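Local coordinates for histidine acid phosphatase (Bifidobacterium longum subsp. infantis, PDB 6RXE), which probably removes phosphate groups by hydrolysis from inositol polyphosphates such as phytate, and from 2,3-bisphosphoglycerate, as a member of the MINPP1 subfamily of histidine acid phosphatases, at residues A43-R48 / F397-T402; I111-Y116 / N155-G160; E401-F406 / M442-Q447. One frame throughout, in Å; residues are numbered along the deposited sequence.

Interaction 1: residues A43-R48 / F397-T402; sequences ARHGSR and FAHAET. With IHS (D-myo-inositol-hexasulphate), chain C.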
loop_
_atom_site.group_PDB
_atom_site.type_symbol
_atom_site.label_atom_id
_atom_site.label_comp_id
_atom_site.label_asym_id
_atom_site.label_seq_id
_atom_site.Cartn_x
_atom_site.Cartn_y
_atom_site.Cartn_z
ATOM N N ALA A 43 1.572 8.197 -4.603
ATOM C CA ALA A 43 0.711 7.081 -4.963
ATOM C C ALA A 43 1.382 5.769 -4.595
ATOM O O ALA A 43 2.588 5.606 -4.796
ATOM C CB ALA A 43 0.396 7.095 -6.464
ATOM N N ARG A 44 0.604 4.833 -4.060
ATOM C CA ARG A 44 1.100 3.473 -3.940
ATOM C C ARG A 44 1.313 2.884 -5.331
ATOM O O ARG A 44 0.671 3.286 -6.305
ATOM C CB ARG A 44 0.120 2.604 -3.143
ATOM C CG ARG A 44 0.623 1.186 -2.903
ATOM C CD ARG A 44 -0.377 0.318 -2.162
ATOM N NE ARG A 44 0.187 -1.003 -1.900
ATOM C CZ ARG A 44 -0.511 -2.044 -1.459
ATOM N NH1 ARG A 44 -1.811 -1.919 -1.223
ATOM N NH2 ARG A 44 0.099 -3.207 -1.246
ATOM N N HIS A 45 2.249 1.946 -5.426
ATOM C CA HIS A 45 2.376 1.152 -6.638
ATOM C C HIS A 45 1.033 0.523 -6.992
ATOM O O HIS A 45 0.188 0.276 -6.123
ATOM C CB HIS A 45 3.429 0.060 -6.439
ATOM C CG HIS A 45 3.056 -0.938 -5.388
ATOM N ND1 HIS A 45 2.108 -1.918 -5.596
ATOM C CD2 HIS A 45 3.487 -1.094 -4.113
ATOM C CE1 HIS A 45 1.975 -2.639 -4.495
ATOM N NE2 HIS A 45 2.802 -2.161 -3.581
ATOM N N GLY A 46 0.829 0.270 -8.279
ATOM C CA GLY A 46 -0.366 -0.417 -8.725
ATOM C C GLY A 46 -0.322 -1.903 -8.392
ATOM O O GLY A 46 0.613 -2.411 -7.772
ATOM N N SER A 47 -1.371 -2.607 -8.832
ATOM C CA SER A 47 -1.507 -4.036 -8.561
ATOM C C SER A 47 -0.218 -4.785 -8.871
ATOM O O SER A 47 0.452 -4.520 -9.874
ATOM C CB SER A 47 -2.657 -4.632 -9.379
ATOM O OG SER A 47 -3.916 -4.191 -8.898
ATOM N N ARG A 48 0.127 -5.719 -7.988
ATOM C CA ARG A 48 1.360 -6.487 -8.053
ATOM C C ARG A 48 1.049 -7.952 -7.798
ATOM O O ARG A 48 -0.035 -8.311 -7.329
ATOM C CB ARG A 48 2.381 -6.006 -7.012
ATOM C CG ARG A 48 1.867 -6.087 -5.570
ATOM C CD ARG A 48 3.017 -6.111 -4.564
ATOM N NE ARG A 48 2.555 -5.974 -3.183
ATOM C CZ ARG A 48 2.077 -6.976 -2.448
ATOM N NH1 ARG A 48 1.682 -6.754 -1.201
ATOM N NH2 ARG A 48 1.990 -8.198 -2.959
ATOM N N PHE A 397 6.018 7.864 -6.151
ATOM C CA PHE A 397 5.493 6.508 -6.214
ATOM C C PHE A 397 6.153 5.667 -5.132
ATOM O O PHE A 397 7.386 5.618 -5.037
ATOM C CB PHE A 397 5.701 5.929 -7.618
ATOM C CG PHE A 397 4.998 6.723 -8.684
ATOM C CD1 PHE A 397 5.596 7.841 -9.246
ATOM C CD2 PHE A 397 3.708 6.392 -9.074
ATOM C CE1 PHE A 397 4.934 8.595 -10.197
ATOM C CE2 PHE A 397 3.044 7.138 -10.029
ATOM C CZ PHE A 397 3.654 8.239 -10.592
ATOM N N ALA A 398 5.324 5.026 -4.306
ATOM C CA ALA A 398 5.771 4.374 -3.082
ATOM C C ALA A 398 4.888 3.182 -2.722
ATOM O O ALA A 398 4.581 2.351 -3.583
ATOM C CB ALA A 398 5.804 5.377 -1.925
ATOM N N HIS A 399 4.467 3.091 -1.458
ATOM C CA HIS A 399 4.014 1.824 -0.903
ATOM C C HIS A 399 2.830 2.021 0.034
ATOM O O HIS A 399 2.511 3.136 0.455
ATOM C CB HIS A 399 5.159 1.131 -0.153
ATOM C CG HIS A 399 6.382 0.929 -0.989
ATOM N ND1 HIS A 399 6.589 -0.207 -1.739
ATOM C CD2 HIS A 399 7.442 1.738 -1.229
ATOM C CE1 HIS A 399 7.733 -0.101 -2.390
ATOM N NE2 HIS A 399 8.270 1.070 -2.099
ATOM N N ALA A 400 2.182 0.900 0.364
ATOM C CA ALA A 400 1.164 0.908 1.409
ATOM C C ALA A 400 1.761 1.323 2.746
ATOM O O ALA A 400 1.106 2.006 3.544
ATOM C CB ALA A 400 0.515 -0.472 1.522
ATOM N N GLU A 401 3.007 0.910 3.007
ATOM C CA GLU A 401 3.712 1.336 4.211
ATOM C C GLU A 401 3.994 2.829 4.213
ATOM O O GLU A 401 4.327 3.380 5.269
ATOM C CB GLU A 401 5.039 0.593 4.361
ATOM C CG GLU A 401 5.027 -0.871 3.972
ATOM C CD GLU A 401 4.174 -1.719 4.877
ATOM O OE1 GLU A 401 3.943 -1.293 6.025
ATOM O OE2 GLU A 401 3.757 -2.820 4.452
ATOM N N THR A 402 3.914 3.483 3.052
ATOM C CA THR A 402 4.005 4.935 2.962
ATOM C C THR A 402 2.641 5.586 3.161
ATOM O O THR A 402 2.529 6.592 3.875
ATOM C CB THR A 402 4.586 5.353 1.601
ATOM O OG1 THR A 402 5.601 4.428 1.191
ATOM C CG2 THR A 402 5.190 6.751 1.668
HETATM C C1 IHS C . 4.773 -6.336 3.555
HETATM O O1 IHS C . 5.087 -7.596 4.126
HETATM S S1 IHS C . 4.784 -7.754 5.598
HETATM C C2 IHS C . 3.486 -6.471 2.788
HETATM O O2 IHS C . 3.426 -7.230 5.907
HETATM S S2 IHS C . 2.731 -8.719 1.824
HETATM C C3 IHS C . 3.119 -5.132 2.135
HETATM O O3 IHS C . 4.924 -9.183 6.009
HETATM S S3 IHS C . 0.639 -4.895 2.021
HETATM C C4 IHS C . 4.227 -4.578 1.254
HETATM O O4 IHS C . 5.859 -7.087 6.455
HETATM S S4 IHS C . 3.627 -2.870 -0.587
HETATM C C5 IHS C . 5.586 -4.571 1.950
HETATM S S5 IHS C . 7.462 -3.026 1.172
HETATM C C6 IHS C . 5.915 -5.881 2.637
HETATM S S6 IHS C . 8.236 -6.620 3.079
HETATM O O12 IHS C . 3.657 -7.479 1.800
HETATM O O13 IHS C . 1.953 -5.286 1.364
HETATM O O14 IHS C . 3.885 -3.192 0.894
HETATM O O15 IHS C . 6.613 -4.301 0.968
HETATM O O16 IHS C . 7.087 -5.706 3.380
HETATM O O22 IHS C . 2.310 -9.107 3.214
HETATM O O23 IHS C . 0.218 -5.934 3.061
HETATM O O24 IHS C . 2.775 -1.617 -0.674
HETATM O O25 IHS C . 8.560 -3.258 2.171
HETATM O O26 IHS C . 8.897 -6.259 1.775
HETATM O O32 IHS C . 3.421 -9.883 1.126
HETATM O O33 IHS C . 0.714 -3.514 2.635
HETATM O O34 IHS C . 2.972 -4.013 -1.327
HETATM O O35 IHS C . 6.610 -1.863 1.548
HETATM O O36 IHS C . 7.810 -8.077 3.081
HETATM O O42 IHS C . 1.395 -8.415 1.196
HETATM O O43 IHS C . -0.446 -4.716 0.955
HETATM O O44 IHS C . 4.912 -2.733 -1.349
HETATM O O45 IHS C . 8.241 -2.721 -0.057
HETATM O O46 IHS C . 9.230 -6.603 4.218
#

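Interaction 2: residues I111-Y116 / N155-G160; sequences IGERAY and NEASGG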
loop_
_atom_site.group_PDB
_atom_site.type_symbol
_atom_site.label_atom_id
_atom_site.label_comp_id
_atom_site.label_asym_id
_atom_site.label_seq_id
_atom_site.Cartn_x
_atom_site.Cartn_y
_atom_site.Cartn_z
ATOM N N ILE A 111 -4.322 6.866 -14.162
ATOM C CA ILE A 111 -4.102 7.926 -13.178
ATOM C C ILE A 111 -3.280 9.058 -13.788
ATOM O O ILE A 111 -3.570 10.237 -13.567
ATOM C CB ILE A 111 -3.451 7.360 -11.899
ATOM C CG1 ILE A 111 -4.425 6.421 -11.183
ATOM C CG2 ILE A 111 -3.056 8.477 -10.948
ATOM C CD1 ILE A 111 -3.784 5.642 -10.040
ATOM N N GLY A 112 -2.264 8.723 -14.588
ATOM C CA GLY A 112 -1.446 9.758 -15.212
ATOM C C GLY A 112 -2.194 10.541 -16.276
ATOM O O GLY A 112 -2.035 11.766 -16.392
ATOM N N GLU A 113 -3.022 9.847 -17.068
ATOM C CA GLU A 113 -3.912 10.531 -18.002
ATOM C C GLU A 113 -4.761 11.570 -17.282
ATOM O O GLU A 113 -4.782 12.757 -17.647
ATOM C CB GLU A 113 -4.821 9.519 -18.700
ATOM C CG GLU A 113 -4.193 8.779 -19.848
ATOM C CD GLU A 113 -5.153 7.798 -20.482
ATOM O OE1 GLU A 113 -5.873 7.089 -19.745
ATOM O OE2 GLU A 113 -5.195 7.746 -21.726
ATOM N N ARG A 114 -5.482 11.126 -16.248
ATOM C CA ARG A 114 -6.380 12.021 -15.529
ATOM C C ARG A 114 -5.623 13.100 -14.767
ATOM O O ARG A 114 -6.180 14.178 -14.524
ATOM C CB ARG A 114 -7.272 11.214 -14.581
ATOM C CG ARG A 114 -8.216 10.265 -15.314
ATOM C CD ARG A 114 -9.202 9.591 -14.377
ATOM N NE ARG A 114 -8.537 8.708 -13.423
ATOM C CZ ARG A 114 -8.258 7.431 -13.661
ATOM N NH1 ARG A 114 -8.584 6.884 -14.828
ATOM N NH2 ARG A 114 -7.650 6.699 -12.735
ATOM N N ALA A 115 -4.363 12.840 -14.413
ATOM C CA ALA A 115 -3.553 13.841 -13.735
ATOM C C ALA A 115 -3.228 14.995 -14.669
ATOM O O ALA A 115 -3.361 16.162 -14.289
ATOM C CB ALA A 115 -2.270 13.208 -13.196
ATOM N N TYR A 116 -2.797 14.693 -15.898
ATOM C CA TYR A 116 -2.627 15.791 -16.847
ATOM C C TYR A 116 -3.954 16.492 -17.108
ATOM O O TYR A 116 -4.015 17.728 -17.158
ATOM C CB TYR A 116 -2.036 15.322 -18.175
ATOM C CG TYR A 116 -2.240 16.382 -19.245
ATOM C CD1 TYR A 116 -1.460 17.533 -19.264
ATOM C CD2 TYR A 116 -3.246 16.260 -20.199
ATOM C CE1 TYR A 116 -1.652 18.516 -20.217
ATOM C CE2 TYR A 116 -3.450 17.243 -21.154
ATOM C CZ TYR A 116 -2.649 18.366 -21.160
ATOM O OH TYR A 116 -2.847 19.343 -22.111
ATOM N N ASN A 155 1.751 11.346 -20.810
ATOM C CA ASN A 155 2.237 11.839 -22.094
ATOM C C ASN A 155 1.258 11.545 -23.224
ATOM O O ASN A 155 1.158 12.329 -24.178
ATOM C CB ASN A 155 3.615 11.250 -22.392
ATOM C CG ASN A 155 4.688 11.801 -21.469
ATOM O OD1 ASN A 155 4.617 12.956 -21.041
ATOM N ND2 ASN A 155 5.690 10.984 -21.163
ATOM N N GLU A 156 0.510 10.445 -23.131
ATOM C CA GLU A 156 -0.538 10.199 -24.116
ATOM C C GLU A 156 -1.626 11.265 -24.039
ATOM O O GLU A 156 -2.053 11.805 -25.066
ATOM C CB GLU A 156 -1.137 8.807 -23.922
ATOM C CG GLU A 156 -2.301 8.514 -24.855
ATOM C CD GLU A 156 -1.908 8.521 -26.324
ATOM O OE1 GLU A 156 -0.700 8.429 -26.639
ATOM O OE2 GLU A 156 -2.817 8.609 -27.171
ATOM N N ALA A 157 -2.082 11.586 -22.822
ATOM C CA ALA A 157 -3.177 12.541 -22.669
ATOM C C ALA A 157 -2.766 13.960 -23.057
ATOM O O ALA A 157 -3.622 14.769 -23.432
ATOM C CB ALA A 157 -3.702 12.520 -21.235
ATOM N N SER A 158 -1.478 14.287 -22.964
ATOM C CA SER A 158 -0.985 15.610 -23.324
ATOM C C SER A 158 -0.325 15.632 -24.700
ATOM O O SER A 158 0.410 16.575 -25.013
ATOM C CB SER A 158 -0.014 16.119 -22.258
ATOM O OG SER A 158 1.039 15.197 -22.050
ATOM N N GLY A 159 -0.572 14.613 -25.524
ATOM C CA GLY A 159 0.013 14.536 -26.849
ATOM C C GLY A 159 1.520 14.698 -26.895
ATOM O O GLY A 159 2.063 15.207 -27.880
ATOM N N GLY A 160 2.210 14.283 -25.838
ATOM C CA GLY A 160 3.657 14.371 -25.807
ATOM C C GLY A 160 4.230 15.758 -25.612
ATOM O O GLY A 160 5.450 15.928 -25.718
#

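Interaction 3: residues E401-F406 / M442-Q447; sequences ETMMPF and MAANVQ. With IHS (D-myo-inositol-hexasulphate), chain C.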
loop_
_atom_site.group_PDB
_atom_site.type_symbol
_atom_site.label_atom_id
_atom_site.label_comp_id
_atom_site.label_asym_id
_atom_site.label_seq_id
_atom_site.Cartn_x
_atom_site.Cartn_y
_atom_site.Cartn_z
ATOM N N GLU A 401 3.007 0.910 3.007
ATOM C CA GLU A 401 3.712 1.336 4.211
ATOM C C GLU A 401 3.994 2.829 4.213
ATOM O O GLU A 401 4.327 3.380 5.269
ATOM C CB GLU A 401 5.039 0.593 4.361
ATOM C CG GLU A 401 5.027 -0.871 3.972
ATOM C CD GLU A 401 4.174 -1.719 4.877
ATOM O OE1 GLU A 401 3.943 -1.293 6.025
ATOM O OE2 GLU A 401 3.757 -2.820 4.452
ATOM N N THR A 402 3.914 3.483 3.052
ATOM C CA THR A 402 4.005 4.935 2.962
ATOM C C THR A 402 2.641 5.586 3.161
ATOM O O THR A 402 2.529 6.592 3.875
ATOM C CB THR A 402 4.586 5.353 1.601
ATOM O OG1 THR A 402 5.601 4.428 1.191
ATOM C CG2 THR A 402 5.190 6.751 1.668
ATOM N N MET A 403 1.596 4.996 2.568
ATOM C CA MET A 403 0.277 5.617 2.564
ATOM C C MET A 403 -0.410 5.499 3.922
ATOM O O MET A 403 -1.099 6.431 4.354
ATOM C CB MET A 403 -0.590 4.984 1.467
ATOM C CG MET A 403 -2.009 5.555 1.352
ATOM S SD MET A 403 -2.067 7.313 0.928
ATOM C CE MET A 403 -1.638 7.248 -0.812
ATOM N N MET A 404 -0.260 4.366 4.603
ATOM C CA MET A 404 -0.983 4.194 5.863
ATOM C C MET A 404 -0.578 5.225 6.911
ATOM O O MET A 404 -1.468 5.939 7.419
ATOM C CB MET A 404 -0.820 2.752 6.356
ATOM C CG MET A 404 -1.658 1.765 5.554
ATOM S SD MET A 404 -1.592 0.077 6.156
ATOM C CE MET A 404 0.048 -0.402 5.623
ATOM N N PRO A 405 0.704 5.390 7.264
ATOM C CA PRO A 405 1.042 6.453 8.222
ATOM C C PRO A 405 0.813 7.845 7.664
ATOM O O PRO A 405 0.488 8.753 8.433
ATOM C CB PRO A 405 2.525 6.199 8.532
ATOM C CG PRO A 405 3.045 5.487 7.338
ATOM C CD PRO A 405 1.900 4.620 6.869
ATOM N N PHE A 406 0.950 8.044 6.350
ATOM C CA PHE A 406 0.653 9.349 5.762
ATOM C C PHE A 406 -0.820 9.704 5.941
ATOM O O PHE A 406 -1.161 10.823 6.353
ATOM C CB PHE A 406 1.037 9.347 4.281
ATOM C CG PHE A 406 1.051 10.705 3.642
ATOM C CD1 PHE A 406 1.737 11.757 4.225
ATOM C CD2 PHE A 406 0.412 10.920 2.431
ATOM C CE1 PHE A 406 1.764 13.006 3.626
ATOM C CE2 PHE A 406 0.434 12.162 1.824
ATOM C CZ PHE A 406 1.113 13.207 2.422
ATOM N N MET A 442 -4.459 -0.925 -3.899
ATOM C CA MET A 442 -3.449 -0.801 -4.937
ATOM C C MET A 442 -3.659 0.512 -5.683
ATOM O O MET A 442 -4.794 0.902 -5.977
ATOM C CB MET A 442 -3.516 -1.995 -5.897
ATOM C CG MET A 442 -3.260 -3.355 -5.226
ATOM S SD MET A 442 -1.531 -3.628 -4.770
ATOM C CE MET A 442 -1.682 -5.032 -3.659
ATOM N N ALA A 443 -2.558 1.223 -5.928
ATOM C CA ALA A 443 -2.545 2.529 -6.586
ATOM C C ALA A 443 -3.211 3.632 -5.762
ATOM O O ALA A 443 -3.502 4.703 -6.299
ATOM C CB ALA A 443 -3.183 2.466 -7.980
ATOM N N ALA A 444 -3.460 3.406 -4.468
ATOM C CA ALA A 444 -3.926 4.479 -3.594
ATOM C C ALA A 444 -3.039 5.710 -3.738
ATOM O O ALA A 444 -1.809 5.607 -3.778
ATOM C CB ALA A 444 -3.938 4.015 -2.134
ATOM N N ASN A 445 -3.665 6.883 -3.838
ATOM C CA ASN A 445 -2.907 8.095 -4.117
ATOM C C ASN A 445 -3.545 9.318 -3.469
ATOM O O ASN A 445 -4.769 9.425 -3.370
ATOM C CB ASN A 445 -2.747 8.316 -5.632
ATOM C CG ASN A 445 -4.060 8.580 -6.339
ATOM O OD1 ASN A 445 -4.476 9.727 -6.513
ATOM N ND2 ASN A 445 -4.723 7.506 -6.756
ATOM N N VAL A 446 -2.683 10.224 -3.020
ATOM C CA VAL A 446 -3.058 11.552 -2.556
ATOM C C VAL A 446 -2.490 12.563 -3.542
ATOM O O VAL A 446 -1.300 12.503 -3.877
ATOM C CB VAL A 446 -2.529 11.815 -1.135
ATOM C CG1 VAL A 446 -2.770 13.262 -0.732
ATOM C CG2 VAL A 446 -3.177 10.851 -0.140
ATOM N N GLN A 447 -3.335 13.485 -4.011
ATOM C CA GLN A 447 -2.884 14.561 -4.884
ATOM C C GLN A 447 -3.340 15.911 -4.350
ATOM O O GLN A 447 -4.478 16.062 -3.899
ATOM C CB GLN A 447 -3.394 14.387 -6.314
ATOM C CG GLN A 447 -3.223 12.986 -6.872
ATOM C CD GLN A 447 -3.598 12.910 -8.335
ATOM O OE1 GLN A 447 -3.461 13.888 -9.074
ATOM N NE2 GLN A 447 -4.106 11.757 -8.755
HETATM C C1 IHS C . 4.773 -6.336 3.555
HETATM O O1 IHS C . 5.087 -7.596 4.126
HETATM S S1 IHS C . 4.784 -7.754 5.598
HETATM C C2 IHS C . 3.486 -6.471 2.788
HETATM O O2 IHS C . 3.426 -7.230 5.907
HETATM S S2 IHS C . 2.731 -8.719 1.824
HETATM C C3 IHS C . 3.119 -5.132 2.135
HETATM O O3 IHS C . 4.924 -9.183 6.009
HETATM S S3 IHS C . 0.639 -4.895 2.021
HETATM C C4 IHS C . 4.227 -4.578 1.254
HETATM O O4 IHS C . 5.859 -7.087 6.455
HETATM S S4 IHS C . 3.627 -2.870 -0.587
HETATM C C5 IHS C . 5.586 -4.571 1.950
HETATM S S5 IHS C . 7.462 -3.026 1.172
HETATM C C6 IHS C . 5.915 -5.881 2.637
HETATM S S6 IHS C . 8.236 -6.620 3.079
HETATM O O12 IHS C . 3.657 -7.479 1.800
HETATM O O13 IHS C . 1.953 -5.286 1.364
HETATM O O14 IHS C . 3.885 -3.192 0.894
HETATM O O15 IHS C . 6.613 -4.301 0.968
HETATM O O16 IHS C . 7.087 -5.706 3.380
HETATM O O22 IHS C . 2.310 -9.107 3.214
HETATM O O23 IHS C . 0.218 -5.934 3.061
HETATM O O24 IHS C . 2.775 -1.617 -0.674
HETATM O O25 IHS C . 8.560 -3.258 2.171
HETATM O O26 IHS C . 8.897 -6.259 1.775
HETATM O O32 IHS C . 3.421 -9.883 1.126
HETATM O O33 IHS C . 0.714 -3.514 2.635
HETATM O O34 IHS C . 2.972 -4.013 -1.327
HETATM O O35 IHS C . 6.610 -1.863 1.548
HETATM O O36 IHS C . 7.810 -8.077 3.081
HETATM O O42 IHS C . 1.395 -8.415 1.196
HETATM O O43 IHS C . -0.446 -4.716 0.955
HETATM O O44 IHS C . 4.912 -2.733 -1.349
HETATM O O45 IHS C . 8.241 -2.721 -0.057
HETATM O O46 IHS C . 9.230 -6.603 4.218
#

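Interaction 1: residues A43-R48 / F397-T402
Arg44 lays its guanidinium flat over the methyl of Ala400, where the RHGSR sequence, which begins on the last residue of strand 35-44, meets the HAE sequence opening helix 400-410. These are the signature motifs of the histidine acid phosphatase active site, and here they share one sulfate of the bound inositol hexasulfate, consistent with the seat of a substrate phosphate. Three side chains grip sulfate oxygen O34: Arg44 through NH2, His45 through NE2 at 2.9 Å and Arg48 through NE at 2.7 Å. Oxygen O24 accepts from Arg44 NE. The backbone N of Ala400 lies 2.8 Å from O24 on a nearly straight bond (170°); the helix start probably adds a favourable field. His399 turns its ring edge to O44, with ND1 3.1 Å from that oxygen. Behind this shell, Arg44 runs out fully extended with CG trans to N (chi1 -176°), and Ser12 O holds its NH1, while Ser138 OG bonds His399 NE2. Parallel strands 35-44 and 391-398 pair just behind, Ala398 N donating to Ala43 O at 2.8 Å, and His45 N, one residue past its strand, donates to Ala398 O. The His45 ring is itself set by ND1, which donates to Gly46 O at 2.7 Å within the ring plane.

Interaction 2: residues I111-Y116 / N155-G160
Tyr116 spreads one ring face under Ser158, whose CB stands 3.4 Å from the ring centroid and only 6° off the ring normal. This is a CH-pi contact placed squarely over the middle of the ring. The tyrosine gets there by swinging CG to the side remote from its own backbone N (chi1 164°), which carries the ring off helix 102-118 toward the C-terminal end of helix 141-157. On the way, CD2 passes 3.9 Å from the CB of Ala157, and CE2 comes to 3.4 Å from the carbonyl O of the same alanine. The hydroxyl continues past the contact to Asp124 OD1 and Arg161 NH2, so the ring is fixed at its far end too. Ser158 OG, in turn, bonds back to Phe154 O in the last turn of helix 141-157, leaving the CB to face the ring.

Beside the tyrosine, Ala157 fits against the neighbouring helix backbone: its CB lies 3.8 Å from Glu113 O and 4.0 Å from Glu113 CG. Such a small side chain lets the two helices come close. Toward solvent, the carboxylates of Glu113 and Glu156 stay 6.0 Å apart, OE2 to OE2, and would probably repel each other mildly. A leucine in place of Tyr116 would probably leave Ser158 without a flat surface beneath its CB, and Asp124 and Arg161 without their shared hydroxyl partner.

Beyond Ser158 the chain turns through Gly159 at positive phi, with Gly160 N bonded to Asn155 O at 2.8 Å and Gly159 N to Glu156 O at 3.2 Å. The whole is a helix ended by a Schellman motif, its last residues packed against an adjacent helix of the histidine phosphatase domain.

Interaction 3: residues E401-F406 / M442-Q447
Met403 leaves helix 400-410 with its CB aimed at the segment 442-447, and its chain then folds twice to lie against Ala444 and Val446. CG only carries the chain outward; the bends at chi2 (62°) and chi3 (75°) bring the last two atoms round to the backbone. SD passes Val446 CG2 at 3.9 Å, the two side chains crossing obliquely. The methyl CE goes deepest, 3.4 Å from Ala444 O, 3.6 Å from Asn445 CA and 4.2 Å from Ala444 CB, so the thioether tip rests largely on main chain. One turn on, Phe406 presents a ring edge to Val446, CE2 lying 4.2 Å from CB; its ring also meets Phe378. Met42 of strand 35-44 touches both Met403 and Phe406 and joins the same apolar layer.

The CB of Asn445 points away from helix 400-410, and its side chain touches Ile111 of helix 102-118. Its ND2 donates to Ala443 O at 3.1 Å on an almost linear bond lying in the amide plane, and Tyr16 OH is a second partner. Helix 401-406 and strand 445-447 run 10.1 Å apart at 58°, and with helix 102-118 on the other face this is the layered alpha/beta packing of the histidine phosphatase fold.

Interactions 1 and 3 form one continuous buried region near the centre of the chain: they share Glu401 and Thr402, both use helix 400-410, and strands 35-44 and 445-452 are neighbours in the same sheet. Their chemistry is nonetheless opposite, since interaction 1 gathers arginines, histidines and a helix start round an anion, whereas interaction 3 is apolar packing behind that site. Interaction 2 lies nearer the surface, its centre about 20 Å from that of interaction 1, and combines buried aromatic packing with acidic side chains at its edge. Its helix segment, though not the contact itself, reaches the central sheet through Ile111, whose CD1 packs 3.9 Å from Asn445 ND2.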